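Local atomic coordinates of lysozyme, putative (Bacillus anthracis, PDB entry 2WAG), a protein that is a family GH25 lysozyme that probably cleaves the glycan strands of bacterial cell-wall peptidoglycan, apparently with retention of anomeric configuration. Residues K179-Q184 with N204-N209; A45-A50 with Y73-F78. One frame throughout, in Å; residues are numbered along the deposited sequence.

In the fold
Both contacts join neighbouring strands of the same curled sheet, the barrel of a GH25 lysozyme, but they lie on opposite sides of the chain's centre. Their centres are 23 Å apart and their nearest atoms about 7 Å apart, without touching. Interaction 2 (45-50 with 73-78) sits at the carboxyl ends of two parallel strands, the end that carries the active site in barrels of this kind. Interaction 1 (179-184 with 204-209) pairs the start of one strand with the end of an antiparallel neighbour. Its Gln184 and Asn204 nevertheless reach into the barrel interior, where both side-chain NH2 groups bond Asp20 near the carboxyl end of strand 17-21.

Interaction 1: residues K179-Q184 with N204-N209; sequences KWTFWQ and NVFYGN. With 15P (polyethylene glycol (N=34)), chain M.
Trp183 and Val205 exchange two backbone hydrogen bonds where strands 182-186 and 202-206 run antiparallel, in the part of the GH25 barrel that departs from the all-parallel order of a classical TIM barrel. Trp183 N donates to Val205 O at 2.9 Å, and Val205 N returns the bond to Trp183 O at 2.8 Å. Beyond the end of strand 202-206, Tyr207 N still reaches Thr181 O (2.9 Å), although this bond is bent to 138° at the hydrogen.

Gln184 and Asn204 extend side by side into the barrel interior with their amide planes 47° apart, and Asn204 OD1 lies 3.1 Å from Gln184 CB. The two amides do not bond each other; each is satisfied by the surrounding strands. Gln184 OE1 pairs with Tyr144 OH and Asn204 OD1 with Trp164 NE1, while Gln184 NE2 and Asn204 ND2 both bond Asp20 OD1, so that one carboxylate oxygen ties the two strands together.

On the same face of the sheet, Phe206 CD1 rests 3.7 Å from Phe182 CE1, over one face of the Phe182 ring, which also meets Phe40 and Phe42 edge-to-face. On the reverse face, Val205 CG2 packs 3.5 Å from Trp183 CE3, and the Trp183 indole NE1 finds its acceptor in Ser167 O. Trp180 NE1 bonds a polyethylene glycol oxygen and Thr181 OG1 a glycerol, both probably from the crystallisation liquor. Trp180 has CG lodged between its backbone N and carbonyl carbon (chi1 55°), which brings the far rim of the indole across the strand end until CZ3 lies 3.6 Å from Tyr207 CA.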
loop_
_atom_site.group_PDB
_atom_site.type_symbol
_atom_site.label_atom_id
_atom_site.label_comp_id
_atom_site.label_asym_id
_atom_site.label_seq_id
_atom_site.Cartn_x
_atom_site.Cartn_y
_atom_site.Cartn_z
ATOM N N LYS A 179 -9.384 22.165 6.164
ATOM C CA LYS A 179 -10.406 21.272 5.627
ATOM C C LYS A 179 -9.918 20.607 4.340
ATOM O O LYS A 179 -9.302 21.252 3.490
ATOM C CB LYS A 179 -11.708 22.039 5.353
ATOM C CG LYS A 179 -12.334 22.581 6.631
ATOM C CD LYS A 179 -13.738 23.113 6.403
ATOM C CE LYS A 179 -14.182 23.986 7.566
ATOM N NZ LYS A 179 -13.286 25.175 7.705
ATOM N N TRP A 180 -10.174 19.308 4.211
ATOM C CA TRP A 180 -9.832 18.569 2.997
ATOM C C TRP A 180 -10.979 18.609 1.996
ATOM O O TRP A 180 -12.160 18.815 2.363
ATOM C CB TRP A 180 -9.410 17.121 3.302
ATOM C CG TRP A 180 -10.417 16.338 4.099
ATOM C CD1 TRP A 180 -10.475 16.229 5.449
ATOM C CD2 TRP A 180 -11.542 15.599 3.586
ATOM N NE1 TRP A 180 -11.553 15.446 5.817
ATOM C CE2 TRP A 180 -12.226 15.053 4.694
ATOM C CE3 TRP A 180 -12.031 15.336 2.301
ATOM C CZ2 TRP A 180 -13.373 14.261 4.551
ATOM C CZ3 TRP A 180 -13.170 14.546 2.159
ATOM C CH2 TRP A 180 -13.828 14.019 3.279
ATOM N N THR A 181 -10.642 18.393 0.725
ATOM C CA THR A 181 -11.628 18.373 -0.356
ATOM C C THR A 181 -11.892 16.940 -0.868
ATOM O O THR A 181 -13.024 16.600 -1.185
ATOM C CB THR A 181 -11.184 19.292 -1.516
ATOM O OG1 THR A 181 -10.974 20.618 -1.014
ATOM C CG2 THR A 181 -12.213 19.299 -2.649
ATOM N N PHE A 182 -10.842 16.121 -0.945
ATOM C CA PHE A 182 -10.972 14.692 -1.220
ATOM C C PHE A 182 -10.206 13.912 -0.172
ATOM O O PHE A 182 -9.212 14.397 0.395
ATOM C CB PHE A 182 -10.421 14.324 -2.609
ATOM C CG PHE A 182 -11.182 14.941 -3.762
ATOM C CD1 PHE A 182 -12.231 14.257 -4.389
ATOM C CD2 PHE A 182 -10.820 16.200 -4.254
ATOM C CE1 PHE A 182 -12.898 14.813 -5.481
ATOM C CE2 PHE A 182 -11.506 16.779 -5.314
ATOM C CZ PHE A 182 -12.539 16.093 -5.938
ATOM N N TRP A 183 -10.666 12.683 0.061
ATOM C CA TRP A 183 -10.044 11.776 1.042
ATOM C C TRP A 183 -9.888 10.401 0.394
ATOM O O TRP A 183 -10.877 9.799 -0.019
ATOM C CB TRP A 183 -10.963 11.690 2.278
ATOM C CG TRP A 183 -10.724 10.544 3.224
ATOM C CD1 TRP A 183 -9.548 9.886 3.468
ATOM C CD2 TRP A 183 -11.708 9.947 4.083
ATOM N NE1 TRP A 183 -9.754 8.878 4.397
ATOM C CE2 TRP A 183 -11.067 8.911 4.799
ATOM C CE3 TRP A 183 -13.068 10.207 4.331
ATOM C CZ2 TRP A 183 -11.743 8.121 5.736
ATOM C CZ3 TRP A 183 -13.740 9.418 5.271
ATOM C CH2 TRP A 183 -13.069 8.389 5.954
ATOM N N GLN A 184 -8.644 9.933 0.276
ATOM C CA GLN A 184 -8.372 8.562 -0.185
ATOM C C GLN A 184 -8.432 7.651 1.025
ATOM O O GLN A 184 -7.596 7.754 1.945
ATOM C CB GLN A 184 -6.998 8.474 -0.838
ATOM C CG GLN A 184 -6.685 7.129 -1.448
ATOM C CD GLN A 184 -5.396 7.219 -2.172
ATOM O OE1 GLN A 184 -4.352 7.069 -1.570
ATOM N NE2 GLN A 184 -5.450 7.563 -3.442
ATOM N N ASN A 204 -11.848 6.774 -3.033
ATOM C CA ASN A 204 -11.834 8.108 -2.499
ATOM C C ASN A 204 -13.220 8.677 -2.273
ATOM O O ASN A 204 -14.090 8.259 -2.882
ATOM C CB ASN A 204 -11.153 9.059 -3.517
ATOM C CG ASN A 204 -9.746 8.626 -3.927
ATOM O OD1 ASN A 204 -8.834 8.895 -3.311
ATOM N ND2 ASN A 204 -9.681 7.916 -4.987
ATOM N N VAL A 205 -13.369 9.644 -1.383
ATOM C CA VAL A 205 -14.613 10.424 -1.361
ATOM C C VAL A 205 -14.327 11.923 -1.509
ATOM O O VAL A 205 -13.265 12.413 -1.118
ATOM C CB VAL A 205 -15.471 10.208 -0.078
ATOM C CG1 VAL A 205 -16.061 8.814 -0.095
ATOM C CG2 VAL A 205 -14.673 10.484 1.203
ATOM N N PHE A 206 -15.308 12.615 -2.085
ATOM C CA PHE A 206 -15.370 14.080 -2.087
ATOM C C PHE A 206 -15.975 14.541 -0.759
ATOM O O PHE A 206 -16.726 13.791 -0.132
ATOM C CB PHE A 206 -16.257 14.455 -3.279
ATOM C CG PHE A 206 -16.511 15.938 -3.475
ATOM C CD1 PHE A 206 -15.495 16.811 -3.827
ATOM C CD2 PHE A 206 -17.811 16.432 -3.404
ATOM C CE1 PHE A 206 -15.765 18.159 -4.082
ATOM C CE2 PHE A 206 -18.078 17.787 -3.643
ATOM C CZ PHE A 206 -17.064 18.637 -3.976
ATOM N N TYR A 207 -15.664 15.736 -0.290
ATOM C CA TYR A 207 -16.154 16.191 0.985
ATOM C C TYR A 207 -17.646 16.529 1.023
ATOM O O TYR A 207 -18.248 16.450 2.024
ATOM C CB TYR A 207 -15.378 17.497 1.382
ATOM C CG TYR A 207 -15.925 18.745 0.728
ATOM C CD1 TYR A 207 -16.859 19.512 1.367
ATOM C CD2 TYR A 207 -15.590 19.089 -0.536
ATOM C CE1 TYR A 207 -17.413 20.527 0.784
ATOM C CE2 TYR A 207 -16.117 20.172 -1.105
ATOM C CZ TYR A 207 -17.062 20.885 -0.440
ATOM O OH TYR A 207 -17.607 21.960 -1.096
ATOM N N GLY A 208 -18.172 16.901 -0.108
ATOM C CA GLY A 208 -19.492 17.541 -0.166
ATOM C C GLY A 208 -20.616 16.734 -0.800
ATOM O O GLY A 208 -20.569 15.558 -0.843
ATOM N N ASN A 209 -21.649 17.432 -1.241
ATOM C CA ASN A 209 -22.847 16.768 -1.739
ATOM C C ASN A 209 -22.859 16.728 -3.271
ATOM O O ASN A 209 -21.922 17.208 -3.936
ATOM C CB ASN A 209 -24.113 17.411 -1.140
ATOM C CG ASN A 209 -24.289 18.847 -1.554
ATOM O OD1 ASN A 209 -23.879 19.246 -2.642
ATOM N ND2 ASN A 209 -24.951 19.630 -0.706
HETATM C C1 15P M . -18.163 23.363 -3.510
HETATM C C2 15P M . -16.798 22.680 -3.577
HETATM O O1 15P M . -15.843 23.750 -3.434
HETATM C C3 15P M . -14.667 23.382 -2.716
#

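Interaction 2: residues A45-A50 with Y73-F78; sequences ATEGSA and YHFFSF. With SO4 (sulfate ion), chain G.
The parallel strands of a beta-alpha-beta unit, 40-47 and 69-75, meet here at their carboxyl ends, with Thr46 paired to His74 and Glu47 to Phe75. Ala45 N donates to Tyr73 O, Phe75 N to Thr46 O at 2.8 Å, and Gly48 N to Phe75 O at 3.1 Å. A side chain extends this backbone series: His74 NE2 donates to Gly48 O (3.1 Å), meeting a lone pair in the carbonyl plane, with the oxygen only 1° out of the imidazole plane. CG of His74 stands opposite the backbone N (chi1 -177°), and this carries the ring edge to the loop that leaves strand 40-47.

Such strand ends and the loops after them surround the active site in barrels of this family. On the face bearing Glu47 and Phe75, the two side chains run alongside each other, Glu47 OE2 lying 3.4 Å from Phe75 CD2. A water donates to both Glu47 OE2 and Phe76 O. The carboxylate also forms a salt bridge with Lys44 and hydrogen bonds with Ser4 and His5 of the second subunit, in what appears to be its expression tag.

Gly48, at positive phi (55°), brings its CA 3.6 Å from Ser77 CB. Beside them a sulfate ion, probably from the crystallisation liquor, accepts from Ser49 N at its O2 (2.7 Å), with Ser80 OG as a further partner; its approach to Ser77 OG is too short in the model to be trusted in detail.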
loop_
_atom_site.group_PDB
_atom_site.type_symbol
_atom_site.label_atom_id
_atom_site.label_comp_id
_atom_site.label_asym_id
_atom_site.label_seq_id
_atom_site.Cartn_x
_atom_site.Cartn_y
_atom_site.Cartn_z
ATOM N N ALA A 45 -1.553 10.639 -15.534
ATOM C CA ALA A 45 -1.083 10.990 -16.868
ATOM C C ALA A 45 0.427 10.939 -16.956
ATOM O O ALA A 45 0.972 10.248 -17.815
ATOM C CB ALA A 45 -1.586 12.386 -17.242
ATOM N N THR A 46 1.095 11.697 -16.103
ATOM C CA THR A 46 2.517 11.965 -16.251
ATOM C C THR A 46 3.234 11.816 -14.917
ATOM O O THR A 46 2.616 11.862 -13.817
ATOM C CB THR A 46 2.747 13.394 -16.804
ATOM O OG1 THR A 46 1.925 14.315 -16.076
ATOM C CG2 THR A 46 2.356 13.466 -18.238
ATOM N N GLU A 47 4.553 11.670 -15.004
ATOM C CA GLU A 47 5.411 11.700 -13.834
ATOM C C GLU A 47 6.696 12.413 -14.194
ATOM O O GLU A 47 7.250 12.194 -15.277
ATOM C CB GLU A 47 5.687 10.285 -13.273
ATOM C CG GLU A 47 6.622 10.290 -12.062
ATOM C CD GLU A 47 6.676 8.973 -11.313
ATOM O OE1 GLU A 47 5.977 8.018 -11.694
ATOM O OE2 GLU A 47 7.450 8.909 -10.339
ATOM N N GLY A 48 7.167 13.273 -13.301
ATOM C CA GLY A 48 8.417 13.991 -13.544
ATOM C C GLY A 48 8.422 14.756 -14.847
ATOM O O GLY A 48 7.399 15.251 -15.304
ATOM N N SER A 49 9.580 14.886 -15.477
ATOM C CA SER A 49 9.621 15.799 -16.611
ATOM C C SER A 49 9.564 15.053 -17.952
ATOM O O SER A 49 9.565 15.705 -18.981
ATOM C CB SER A 49 10.800 16.818 -16.504
ATOM O OG SER A 49 10.622 17.804 -15.469
ATOM N N ALA A 50 9.443 13.723 -17.962
ATOM C CA ALA A 50 9.394 13.023 -19.237
ATOM C C ALA A 50 8.546 11.749 -19.307
ATOM O O ALA A 50 8.325 11.200 -20.385
ATOM C CB ALA A 50 10.822 12.726 -19.695
ATOM N N TYR A 73 -3.959 13.229 -13.016
ATOM C CA TYR A 73 -2.943 13.629 -12.061
ATOM C C TYR A 73 -1.528 13.494 -12.593
ATOM O O TYR A 73 -1.240 12.667 -13.472
ATOM C CB TYR A 73 -3.099 12.932 -10.702
ATOM C CG TYR A 73 -2.658 11.491 -10.534
ATOM C CD1 TYR A 73 -1.337 11.172 -10.207
ATOM C CD2 TYR A 73 -3.605 10.461 -10.568
ATOM C CE1 TYR A 73 -0.982 9.850 -9.938
ATOM C CE2 TYR A 73 -3.264 9.139 -10.278
ATOM C CZ TYR A 73 -1.944 8.847 -9.978
ATOM O OH TYR A 73 -1.539 7.561 -9.687
ATOM N N HIS A 74 -0.659 14.328 -12.024
ATOM C CA HIS A 74 0.765 14.298 -12.259
ATOM C C HIS A 74 1.456 13.795 -11.006
ATOM O O HIS A 74 1.192 14.284 -9.914
ATOM C CB HIS A 74 1.280 15.722 -12.482
ATOM C CG HIS A 74 2.736 15.752 -12.804
ATOM N ND1 HIS A 74 3.734 16.078 -11.907
ATOM C CD2 HIS A 74 3.352 15.436 -13.959
ATOM C CE1 HIS A 74 4.913 15.963 -12.509
ATOM N NE2 HIS A 74 4.702 15.593 -13.758
ATOM N N PHE A 75 2.358 12.824 -11.160
ATOM C CA PHE A 75 3.134 12.365 -10.023
ATOM C C PHE A 75 4.422 13.204 -9.940
ATOM O O PHE A 75 5.273 13.140 -10.824
ATOM C CB PHE A 75 3.410 10.861 -10.112
ATOM C CG PHE A 75 3.899 10.277 -8.827
ATOM C CD1 PHE A 75 3.064 9.485 -8.029
ATOM C CD2 PHE A 75 5.176 10.548 -8.382
ATOM C CE1 PHE A 75 3.536 8.970 -6.818
ATOM C CE2 PHE A 75 5.647 10.044 -7.188
ATOM C CZ PHE A 75 4.825 9.248 -6.402
ATOM N N PHE A 76 4.534 14.012 -8.895
ATOM C CA PHE A 76 5.627 14.968 -8.749
ATOM C C PHE A 76 6.990 14.313 -8.565
ATOM O O PHE A 76 7.113 13.308 -7.851
ATOM C CB PHE A 76 5.304 15.861 -7.548
ATOM C CG PHE A 76 6.239 17.030 -7.351
ATOM C CD1 PHE A 76 6.220 18.124 -8.207
ATOM C CD2 PHE A 76 7.112 17.040 -6.267
ATOM C CE1 PHE A 76 7.108 19.216 -7.989
ATOM C CE2 PHE A 76 7.950 18.124 -6.028
ATOM C CZ PHE A 76 7.954 19.194 -6.889
ATOM N N SER A 77 8.003 14.891 -9.204
ATOM C CA SER A 77 9.390 14.512 -9.005
ATOM C C SER A 77 10.112 15.580 -8.198
ATOM O O SER A 77 9.950 16.779 -8.442
ATOM C CB SER A 77 10.091 14.355 -10.347
ATOM O OG SER A 77 11.483 14.193 -10.117
ATOM N N PHE A 78 10.929 15.156 -7.243
ATOM C CA PHE A 78 11.799 16.061 -6.497
ATOM C C PHE A 78 13.062 16.428 -7.265
ATOM O O PHE A 78 13.871 17.207 -6.764
ATOM C CB PHE A 78 12.151 15.426 -5.151
ATOM C CG PHE A 78 10.955 15.213 -4.275
ATOM C CD1 PHE A 78 10.304 16.283 -3.708
ATOM C CD2 PHE A 78 10.468 13.932 -4.024
ATOM C CE1 PHE A 78 9.178 16.112 -2.893
ATOM C CE2 PHE A 78 9.345 13.760 -3.212
ATOM C CZ PHE A 78 8.710 14.838 -2.647
HETATM S S SO4 G . 12.660 13.372 -13.330
HETATM O O1 SO4 G . 12.283 12.264 -12.469
HETATM O O2 SO4 G . 11.865 13.738 -14.496
HETATM O O3 SO4 G . 14.107 13.553 -13.507
HETATM O O4 SO4 G . 12.343 14.497 -12.419
HETATM O O HOH W 1 8.677 11.147 -9.572
#